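Local structure of putative prolyl-tRNA synthetase (Leishmania major, 5XIL) at residues Arg416-Thr421 / Glu489-Ile494; Phe481-Glu486 / Ala502-Leu507; Lys173-Ile178 / Ala228-Leu233. The protein probably charges tRNA(Pro) with L-proline at the expense of ATP, as a class II aminoacyl-tRNA synthetase. All blocks are in the same frame, centred on the assembly; numbering follows the deposited sequence. Where two conformers were deposited one is given.

Contact 1 (Arg416-Thr421 / Glu489-Ile494); sequences RVTEWT and EGHECI. With ZN (zinc ion), chain B.
The methyl of Thr-418, CG2, stands over one face of the His-491 imidazole in a CH-pi contact, 3.8 Å from the ring centroid and 29° off the normal. It comes nearest the ring at one carbon, Thr-418 CG2 to His-491 CE1 being 3.4 Å. Threonine suits the place because its two branches do different work. With chi1 at 58°, CG2 is anti to the carbonyl carbon and over the ring, while Thr-418 OG1 turns to Glu-419 OE2 and donates a 2.8 Å hydrogen bond, reaching the anti side of that carboxylate, slightly out of its plane. The far nitrogen of the ring, NE2, is hydrogen-bonded to Glu-486, which helps set the turn of the imidazole.

Both segments are loops of the C-terminal zinc-binding domain of this prolyl-tRNA synthetase. Cys-493 SG binds the zinc ion at 2.4 Å, together with Cys-438 and Cys-443, and its CB points away from 416-421. The next residue, Ile-494, packs between the loops. Its chain runs out through CG1, anti to the backbone N, and Ile-494 CD1 lies 3.6 Å from Thr-418 C and 4.1 Å from Val-417 CG1. A branched aliphatic chain fits this buried spot, where it also buries Val-417 O without offering it a partner. Further along, Trp-420 brings the edge of its indole to the Ile-494 carbonyl, Trp-420 CE3 to Ile-494 O 3.6 Å, while NE1 bonds to Glu-454 and the ring stacks with Phe-423. Glu-492 OE1, beside the zinc ligand in sequence, binds a magnesium ion.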
loop_
_atom_site.group_PDB
_atom_site.type_symbol
_atom_site.label_atom_id
_atom_site.label_comp_id
_atom_site.label_asym_id
_atom_site.label_seq_id
_atom_site.Cartn_x
_atom_site.Cartn_y
_atom_site.Cartn_z
ATOM N N ARG A 416 25.256 -32.658 -1.928
ATOM C CA ARG A 416 26.454 -32.410 -2.759
ATOM C C ARG A 416 26.884 -33.720 -3.480
ATOM O O ARG A 416 27.341 -34.654 -2.819
ATOM C CB ARG A 416 27.556 -31.762 -1.916
ATOM C CG ARG A 416 28.321 -30.677 -2.662
ATOM C CD ARG A 416 28.954 -29.645 -1.729
ATOM N NE ARG A 416 30.237 -30.000 -1.115
ATOM C CZ ARG A 416 30.392 -30.245 0.190
ATOM N NH1 ARG A 416 29.312 -30.217 0.992
ATOM N NH2 ARG A 416 31.601 -30.532 0.709
ATOM N N VAL A 417 26.763 -33.720 -4.832
ATOM C CA VAL A 417 26.868 -34.823 -5.728
ATOM C C VAL A 417 28.137 -34.615 -6.564
ATOM O O VAL A 417 28.267 -33.579 -7.199
ATOM C CB VAL A 417 25.673 -34.967 -6.643
ATOM C CG1 VAL A 417 25.874 -36.013 -7.765
ATOM C CG2 VAL A 417 24.431 -35.334 -5.855
ATOM N N THR A 418 29.048 -35.555 -6.553
ATOM C CA THR A 418 30.236 -35.452 -7.427
ATOM C C THR A 418 30.341 -36.473 -8.528
ATOM O O THR A 418 31.250 -36.359 -9.353
ATOM C CB THR A 418 31.497 -35.626 -6.616
ATOM O OG1 THR A 418 31.447 -36.898 -5.972
ATOM C CG2 THR A 418 31.584 -34.587 -5.555
ATOM N N GLU A 419 29.519 -37.513 -8.495
ATOM C CA GLU A 419 29.470 -38.520 -9.512
ATOM C C GLU A 419 28.151 -38.503 -10.306
ATOM O O GLU A 419 27.059 -38.609 -9.741
ATOM C CB GLU A 419 29.715 -39.891 -8.857
ATOM C CG GLU A 419 30.771 -39.876 -7.727
ATOM C CD GLU A 419 32.206 -39.568 -8.159
ATOM O OE1 GLU A 419 32.617 -40.225 -9.143
ATOM O OE2 GLU A 419 32.920 -38.703 -7.539
ATOM N N TRP A 420 28.251 -38.518 -11.649
ATOM C CA TRP A 420 27.101 -38.449 -12.471
ATOM C C TRP A 420 26.067 -39.522 -12.104
ATOM O O TRP A 420 24.889 -39.277 -12.186
ATOM C CB TRP A 420 27.420 -38.447 -13.987
ATOM C CG TRP A 420 26.150 -38.502 -14.715
ATOM C CD1 TRP A 420 25.560 -39.584 -15.273
ATOM C CD2 TRP A 420 25.159 -37.431 -14.798
ATOM N NE1 TRP A 420 24.353 -39.252 -15.758
ATOM C CE2 TRP A 420 24.073 -37.940 -15.482
ATOM C CE3 TRP A 420 25.147 -36.099 -14.433
ATOM C CZ2 TRP A 420 22.915 -37.189 -15.724
ATOM C CZ3 TRP A 420 24.008 -35.359 -14.678
ATOM C CH2 TRP A 420 22.924 -35.901 -15.356
ATOM N N THR A 421 26.514 -40.727 -11.736
ATOM C CA THR A 421 25.600 -41.815 -11.579
ATOM C C THR A 421 24.674 -41.615 -10.391
ATOM O O THR A 421 23.656 -42.262 -10.318
ATOM C CB THR A 421 26.297 -43.195 -11.398
ATOM O OG1 THR A 421 27.411 -43.063 -10.494
ATOM C CG2 THR A 421 26.809 -43.725 -12.679
ATOM N N GLU A 489 37.433 -27.176 -7.551
ATOM C CA GLU A 489 38.630 -27.481 -8.356
ATOM C C GLU A 489 39.174 -28.881 -8.169
ATOM O O GLU A 489 39.772 -29.439 -9.087
ATOM C CB GLU A 489 39.771 -26.493 -7.988
ATOM C CG GLU A 489 39.363 -25.040 -8.134
ATOM C CD GLU A 489 38.642 -24.458 -6.911
ATOM O OE1 GLU A 489 38.624 -25.076 -5.835
ATOM O OE2 GLU A 489 38.065 -23.359 -7.022
ATOM N N GLY A 490 38.972 -29.459 -6.986
ATOM C CA GLY A 490 39.292 -30.873 -6.771
ATOM C C GLY A 490 38.460 -31.869 -7.565
ATOM O O GLY A 490 38.693 -33.084 -7.529
ATOM N N HIS A 491 37.458 -31.400 -8.288
ATOM C CA HIS A 491 36.536 -32.297 -8.898
ATOM C C HIS A 491 36.454 -32.010 -10.354
ATOM O O HIS A 491 36.643 -30.888 -10.760
ATOM C CB HIS A 491 35.116 -32.059 -8.301
ATOM C CG HIS A 491 35.004 -32.514 -6.900
ATOM N ND1 HIS A 491 34.921 -33.842 -6.576
ATOM C CD2 HIS A 491 35.043 -31.835 -5.732
ATOM C CE1 HIS A 491 34.910 -33.969 -5.260
ATOM N NE2 HIS A 491 34.949 -32.766 -4.721
ATOM N N GLU A 492 36.024 -32.991 -11.116
ATOM C CA GLU A 492 35.633 -32.777 -12.476
ATOM C C GLU A 492 34.264 -32.170 -12.582
ATOM O O GLU A 492 33.410 -32.381 -11.716
ATOM C CB GLU A 492 35.606 -34.083 -13.252
ATOM C CG GLU A 492 36.968 -34.744 -13.268
ATOM C CD GLU A 492 37.343 -35.336 -11.881
ATOM O OE1 GLU A 492 36.452 -35.869 -11.133
ATOM O OE2 GLU A 492 38.528 -35.221 -11.500
ATOM N N CYS A 493 34.034 -31.411 -13.648
ATOM C CA CYS A 493 32.658 -30.983 -13.936
ATOM C C CYS A 493 31.665 -32.173 -13.922
ATOM O O CYS A 493 31.980 -33.267 -14.347
ATOM C CB CYS A 493 32.679 -30.216 -15.243
ATOM S SG CYS A 493 31.117 -29.682 -15.850
ATOM N N ILE A 494 30.433 -31.953 -13.422
ATOM C CA ILE A 494 29.508 -33.067 -13.129
ATOM C C ILE A 494 28.969 -33.836 -14.307
ATOM O O ILE A 494 28.562 -35.006 -14.133
ATOM C CB ILE A 494 28.304 -32.570 -12.242
ATOM C CG1 ILE A 494 27.458 -33.742 -11.650
ATOM C CG2 ILE A 494 27.442 -31.621 -13.094
ATOM C CD1 ILE A 494 28.289 -34.765 -10.880
HETATM ZN ZN ZN B . 31.936 -28.860 -17.921
#

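Contact 2 (Phe481-Glu486 / Ala502-Leu507); sequences FEQPEE and ATTWVL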
loop_
_atom_site.group_PDB
_atom_site.type_symbol
_atom_site.label_atom_id
_atom_site.label_comp_id
_atom_site.label_asym_id
_atom_site.label_seq_id
_atom_site.Cartn_x
_atom_site.Cartn_y
_atom_site.Cartn_z
ATOM N N PHE A 481 25.953 -17.747 -3.529
ATOM C CA PHE A 481 26.995 -16.864 -3.064
ATOM C C PHE A 481 27.757 -17.544 -1.924
ATOM O O PHE A 481 28.941 -17.368 -1.811
ATOM C CB PHE A 481 26.414 -15.514 -2.601
ATOM C CG PHE A 481 25.793 -14.692 -3.706
ATOM C CD1 PHE A 481 26.384 -14.607 -4.928
ATOM C CD2 PHE A 481 24.688 -13.924 -3.478
ATOM C CE1 PHE A 481 25.845 -13.888 -5.961
ATOM C CE2 PHE A 481 24.132 -13.158 -4.500
ATOM C CZ PHE A 481 24.703 -13.149 -5.749
ATOM N N GLU A 482 27.076 -18.352 -1.120
ATOM C CA GLU A 482 27.713 -19.102 -0.042
ATOM C C GLU A 482 28.105 -20.447 -0.622
ATOM O O GLU A 482 27.240 -21.287 -0.792
ATOM C CB GLU A 482 26.728 -19.281 1.131
ATOM C CG GLU A 482 27.308 -20.033 2.335
ATOM C CD GLU A 482 26.502 -19.803 3.613
ATOM O OE1 GLU A 482 25.279 -20.064 3.633
ATOM O OE2 GLU A 482 27.105 -19.311 4.588
ATOM N N GLN A 483 29.381 -20.615 -0.972
ATOM C CA GLN A 483 29.898 -21.847 -1.514
ATOM C C GLN A 483 30.408 -22.789 -0.419
ATOM O O GLN A 483 30.800 -22.327 0.616
ATOM C CB GLN A 483 31.067 -21.550 -2.454
ATOM C CG GLN A 483 30.674 -20.845 -3.711
ATOM C CD GLN A 483 30.174 -21.770 -4.761
ATOM O OE1 GLN A 483 30.868 -22.692 -5.165
ATOM N NE2 GLN A 483 28.969 -21.520 -5.266
ATOM N N PRO A 484 30.334 -24.086 -0.632
ATOM C CA PRO A 484 30.958 -25.085 0.269
ATOM C C PRO A 484 32.409 -24.774 0.582
ATOM O O PRO A 484 33.111 -24.230 -0.253
ATOM C CB PRO A 484 30.950 -26.359 -0.573
ATOM C CG PRO A 484 29.830 -26.180 -1.510
ATOM C CD PRO A 484 29.741 -24.714 -1.824
ATOM N N GLU A 485 32.882 -25.168 1.759
ATOM C CA GLU A 485 34.327 -25.190 2.021
ATOM C C GLU A 485 35.047 -26.098 1.039
ATOM O O GLU A 485 36.097 -25.723 0.525
ATOM C CB GLU A 485 34.598 -25.665 3.443
ATOM C CG GLU A 485 34.215 -24.606 4.462
ATOM C CD GLU A 485 35.381 -23.696 4.804
ATOM O OE1 GLU A 485 36.099 -23.236 3.857
ATOM O OE2 GLU A 485 35.576 -23.467 6.033
ATOM N N GLU A 486 34.514 -27.293 0.771
ATOM C CA GLU A 486 35.188 -28.193 -0.189
ATOM C C GLU A 486 35.409 -27.482 -1.552
ATOM O O GLU A 486 34.410 -27.091 -2.223
ATOM C CB GLU A 486 34.371 -29.454 -0.414
ATOM C CG GLU A 486 35.050 -30.521 -1.257
ATOM C CD GLU A 486 34.210 -31.732 -1.463
ATOM O OE1 GLU A 486 34.761 -32.733 -1.970
ATOM O OE2 GLU A 486 32.993 -31.701 -1.156
ATOM N N ALA A 502 36.196 -28.447 -12.423
ATOM C CA ALA A 502 35.158 -27.505 -12.042
ATOM C C ALA A 502 35.772 -26.204 -11.510
ATOM O O ALA A 502 36.874 -26.188 -10.893
ATOM C CB ALA A 502 34.280 -28.133 -10.980
ATOM N N THR A 503 35.032 -25.123 -11.677
ATOM C CA THR A 503 35.385 -23.850 -11.083
ATOM C C THR A 503 34.457 -23.361 -10.007
ATOM O O THR A 503 34.797 -22.417 -9.299
ATOM C CB THR A 503 35.441 -22.755 -12.184
ATOM O OG1 THR A 503 34.169 -22.646 -12.834
ATOM C CG2 THR A 503 36.489 -23.183 -13.249
ATOM N N THR A 504 33.267 -23.949 -9.890
ATOM C CA THR A 504 32.359 -23.495 -8.805
ATOM C C THR A 504 31.460 -24.683 -8.470
ATOM O O THR A 504 31.418 -25.643 -9.227
ATOM C CB THR A 504 31.553 -22.292 -9.318
ATOM O OG1 THR A 504 30.757 -21.723 -8.272
ATOM C CG2 THR A 504 30.686 -22.655 -10.474
ATOM N N TRP A 505 30.687 -24.581 -7.380
ATOM C CA TRP A 505 29.543 -25.474 -7.175
ATOM C C TRP A 505 28.324 -24.762 -7.654
ATOM O O TRP A 505 28.233 -23.569 -7.488
ATOM C CB TRP A 505 29.387 -25.798 -5.692
ATOM C CG TRP A 505 30.533 -26.579 -5.119
ATOM C CD1 TRP A 505 31.698 -26.090 -4.625
ATOM C CD2 TRP A 505 30.595 -27.993 -4.945
ATOM N NE1 TRP A 505 32.480 -27.109 -4.140
ATOM C CE2 TRP A 505 31.841 -28.286 -4.325
ATOM C CE3 TRP A 505 29.745 -29.028 -5.261
ATOM C CZ2 TRP A 505 32.233 -29.583 -3.990
ATOM C CZ3 TRP A 505 30.125 -30.305 -4.974
ATOM C CH2 TRP A 505 31.385 -30.584 -4.322
ATOM N N VAL A 506 27.382 -25.445 -8.254
ATOM C CA VAL A 506 26.130 -24.786 -8.665
ATOM C C VAL A 506 24.991 -25.667 -8.141
ATOM O O VAL A 506 25.172 -26.863 -7.944
ATOM C CB VAL A 506 26.058 -24.609 -10.204
ATOM C CG1 VAL A 506 26.071 -25.910 -10.915
ATOM C CG2 VAL A 506 24.809 -23.833 -10.692
ATOM N N LEU A 507 23.884 -25.038 -7.821
ATOM C CA LEU A 507 22.683 -25.710 -7.375
ATOM C C LEU A 507 21.794 -26.052 -8.533
ATOM O O LEU A 507 21.378 -25.134 -9.279
ATOM C CB LEU A 507 21.993 -24.776 -6.373
ATOM C CG LEU A 507 20.732 -25.264 -5.724
ATOM C CD1 LEU A 507 21.050 -26.390 -4.772
ATOM C CD2 LEU A 507 20.102 -24.067 -4.996
#
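A bend at chi2 (-83°) folds the Gln-483 chain back so that its amide meets the backbone of Trp-505, whose own CG stands anti to the carbonyl carbon (chi1 -65°) and carries the indole against Pro-484. Both ends of the amide are used. Gln-483 OE1 accepts from Trp-505 N at 2.9 Å, the donor lying in the carbonyl plane on a lone pair, and Gln-483 NE2 gives a nearly straight bond of 3.1 Å to Trp-505 O, which lies in the amide plane. Glutamine suits this place because one flat group supplies the acceptor and the donor that a strand's N-H and C=O require; NE2 also bonds to Pro-480 O.

In this way a loop side chain imitates a neighbouring strand along 504-509, a strand of the C-terminal zinc-binding domain with a classic beta bulge at its start, where Thr-503 and Thr-504 both face Trp-437. Pro-484 adds a CH-pi contact: Pro-484 CG stands over the five-membered ring of Trp-505, 3.7 Å from its centroid and 11° off the normal. Proline's rigid ring offers such a methylene without a flexible chain to order. At the indole edge, Trp-505 NE1 donates to Glu-486 O at 2.7 Å, the acceptor lying somewhat out of the ring plane. The extended Glu-486 side chain passes Trp-505 CZ2, and its carboxylate forms a salt bridge with Arg-416, which also makes a cation-pi contact with Trp-505.

Contact 3 (Lys173-Ile178 / Ala228-Leu233); sequences KEVLEI and ATSHNL
Helix 168-189 packs on the antiparallel sheet of the class II synthetase core, and here its segment 173-178 runs antiparallel to strand segment 228-233 (177°), with the two segment axes 7.9 Å apart at closest approach. Val-175 and Ser-230 form the centre of the contact, and a single hydrogen bond joins them: Ser-230 OG donates to Val-175 O at 2.8 Å. The hydroxyl reaches the helix because OG is anti to the backbone N (chi1 -178°), and it meets the carbonyl in its plane on a lone pair, with a C=O...O angle of 115°. Such an approach from the flank is what a helix carbonyl, directed along the helix, offers to a group beside it. Serine suits the site because it is small enough to let the helix come close, and its hydroxyl finds an acceptor in the buried contact.

The two methyls of Val-175 divide the strand between them. Val-175 CG1 rests beside Ser-230 OG at 3.6 Å, and Val-175 CG2 lies 3.7 Å from His-231 O and 3.9 Å from Asn-232 CB. A beta-branched residue spreads well over a strand in this manner, covering successive residues with one short side chain. One helical turn on, Ile-178 faces the same serine, Ile-178 CB being 3.9 Å from Ser-230 OG, before the end of its chain leads away; its side chain also touches Trp-262 of strand 253-265, which pairs with strand 223-234.

Asn-232 meets the helix with CB, while its amide bonds to Tyr-210 and Gly-234. The CB of His-231 points away from the helix, and ND1 bonds to Thr-211. Glu-174, on the helix's flank, forms a salt bridge with Arg-132 and hydrogen bonds with Trp-165 and Asn-260.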
loop_
_atom_site.group_PDB
_atom_site.type_symbol
_atom_site.label_atom_id
_atom_site.label_comp_id
_atom_site.label_asym_id
_atom_site.label_seq_id
_atom_site.Cartn_x
_atom_site.Cartn_y
_atom_site.Cartn_z
ATOM N N LYS A 173 25.692 -2.396 -6.711
ATOM C CA LYS A 173 25.488 -2.375 -5.281
ATOM C C LYS A 173 23.981 -2.421 -4.949
ATOM O O LYS A 173 23.595 -3.181 -4.086
ATOM C CB LYS A 173 26.157 -1.163 -4.645
ATOM C CG LYS A 173 25.781 -0.841 -3.202
ATOM C CD LYS A 173 26.704 0.291 -2.734
ATOM C CE LYS A 173 26.504 0.681 -1.274
ATOM N NZ LYS A 173 25.088 1.119 -1.131
ATOM N N GLU A 174 23.169 -1.691 -5.698
ATOM C CA GLU A 174 21.719 -1.657 -5.423
ATOM C C GLU A 174 21.062 -3.003 -5.745
ATOM O O GLU A 174 20.105 -3.423 -5.083
ATOM C CB GLU A 174 21.064 -0.560 -6.212
ATOM C CG GLU A 174 19.595 -0.344 -5.816
ATOM C CD GLU A 174 18.906 0.722 -6.640
ATOM O OE1 GLU A 174 19.074 0.779 -7.910
ATOM O OE2 GLU A 174 18.155 1.492 -6.019
ATOM N N VAL A 175 21.532 -3.619 -6.827
ATOM C CA VAL A 175 21.070 -4.953 -7.220
ATOM C C VAL A 175 21.075 -5.915 -6.029
ATOM O O VAL A 175 20.088 -6.604 -5.761
ATOM C CB VAL A 175 21.925 -5.512 -8.364
ATOM C CG1 VAL A 175 21.715 -7.009 -8.486
ATOM C CG2 VAL A 175 21.538 -4.857 -9.688
ATOM N N LEU A 176 22.164 -5.917 -5.276
ATOM C CA LEU A 176 22.313 -6.779 -4.121
ATOM C C LEU A 176 21.604 -6.259 -2.879
ATOM O O LEU A 176 21.179 -7.058 -2.061
ATOM C CB LEU A 176 23.773 -7.059 -3.817
ATOM C CG LEU A 176 24.589 -7.798 -4.869
ATOM C CD1 LEU A 176 26.086 -7.818 -4.587
ATOM C CD2 LEU A 176 24.080 -9.219 -4.951
ATOM N N GLU A 177 21.468 -4.961 -2.731
ATOM C CA GLU A 177 20.671 -4.405 -1.654
ATOM C C GLU A 177 19.225 -4.856 -1.776
ATOM O O GLU A 177 18.593 -5.238 -0.762
ATOM C CB GLU A 177 20.750 -2.891 -1.565
ATOM C CG GLU A 177 22.092 -2.418 -0.966
ATOM C CD GLU A 177 22.344 -0.924 -1.197
ATOM O OE1 GLU A 177 21.825 -0.300 -2.144
ATOM O OE2 GLU A 177 23.113 -0.353 -0.423
ATOM N N ILE A 178 18.737 -4.810 -2.989
ATOM C CA ILE A 178 17.384 -5.185 -3.278
ATOM C C ILE A 178 17.208 -6.687 -3.061
ATOM O O ILE A 178 16.223 -7.122 -2.443
ATOM C CB ILE A 178 16.963 -4.757 -4.713
ATOM C CG1 ILE A 178 16.840 -3.234 -4.832
ATOM C CG2 ILE A 178 15.662 -5.472 -5.134
ATOM C CD1 ILE A 178 15.687 -2.619 -4.061
ATOM N N ALA A 228 12.252 -14.649 -6.123
ATOM C CA ALA A 228 12.303 -13.248 -6.566
ATOM C C ALA A 228 13.640 -13.045 -7.229
ATOM O O ALA A 228 14.514 -13.841 -7.018
ATOM C CB ALA A 228 12.197 -12.310 -5.415
ATOM N N THR A 229 13.766 -11.989 -8.020
ATOM C CA THR A 229 14.987 -11.733 -8.768
ATOM C C THR A 229 15.273 -10.260 -8.810
ATOM O O THR A 229 14.369 -9.386 -8.832
ATOM C CB THR A 229 14.993 -12.343 -10.228
ATOM O OG1 THR A 229 13.842 -11.871 -10.881
ATOM C CG2 THR A 229 14.934 -13.912 -10.274
ATOM N N SER A 230 16.573 -9.989 -8.911
ATOM C CA SER A 230 17.091 -8.645 -9.071
ATOM C C SER A 230 18.154 -8.655 -10.195
ATOM O O SER A 230 19.163 -9.382 -10.060
ATOM C CB SER A 230 17.721 -8.184 -7.734
ATOM O OG SER A 230 18.215 -6.827 -7.805
ATOM N N HIS A 231 17.930 -7.839 -11.254
ATOM C CA HIS A 231 18.689 -7.966 -12.510
ATOM C C HIS A 231 19.626 -6.734 -12.637
ATOM O O HIS A 231 19.181 -5.630 -12.467
ATOM C CB HIS A 231 17.731 -7.940 -13.695
ATOM C CG HIS A 231 16.618 -8.903 -13.578
ATOM N ND1 HIS A 231 16.821 -10.249 -13.617
ATOM C CD2 HIS A 231 15.289 -8.717 -13.456
ATOM C CE1 HIS A 231 15.662 -10.863 -13.519
ATOM N NE2 HIS A 231 14.715 -9.948 -13.398
ATOM N N ASN A 232 20.905 -6.956 -12.944
ATOM C CA ASN A 232 21.782 -5.925 -13.441
ATOM C C ASN A 232 21.675 -5.905 -14.974
ATOM O O ASN A 232 22.084 -6.868 -15.644
ATOM C CB ASN A 232 23.180 -6.199 -12.962
ATOM C CG ASN A 232 24.086 -5.033 -13.247
ATOM O OD1 ASN A 232 23.905 -4.392 -14.235
ATOM N ND2 ASN A 232 25.049 -4.767 -12.381
ATOM N N LEU A 233 21.018 -4.874 -15.515
ATOM C CA LEU A 233 20.749 -4.774 -16.902
ATOM C C LEU A 233 21.935 -4.101 -17.647
ATOM O O LEU A 233 21.846 -3.971 -18.815
ATOM C CB LEU A 233 19.472 -3.976 -17.205
ATOM C CG LEU A 233 18.235 -4.412 -16.408
ATOM C CD1 LEU A 233 17.055 -3.547 -16.631
ATOM C CD2 LEU A 233 17.953 -5.849 -16.769
#

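In the fold
Along the chain contact 3 closes first, within the catalytic core; contacts 1 and 2 follow in the C-terminal zinc-binding domain, their segments alternating in sequence. Their centres lie 11 Å apart and they touch: Glu-486 of contact 2 receives both Arg-416 and His-491 of contact 1, so one carboxylate ties the two loops together, and Arg-416 packs on Pro-484 and Trp-505. Contact 3 is about 21 Å from contact 2 and 30 Å from contact 1, centre to centre. Phe-481 of contact 2 nevertheless reaches Leu-176 on helix 168-189, and strand 475-480 just before it pairs with strand 195-198, joining the C-terminal domain to the catalytic core.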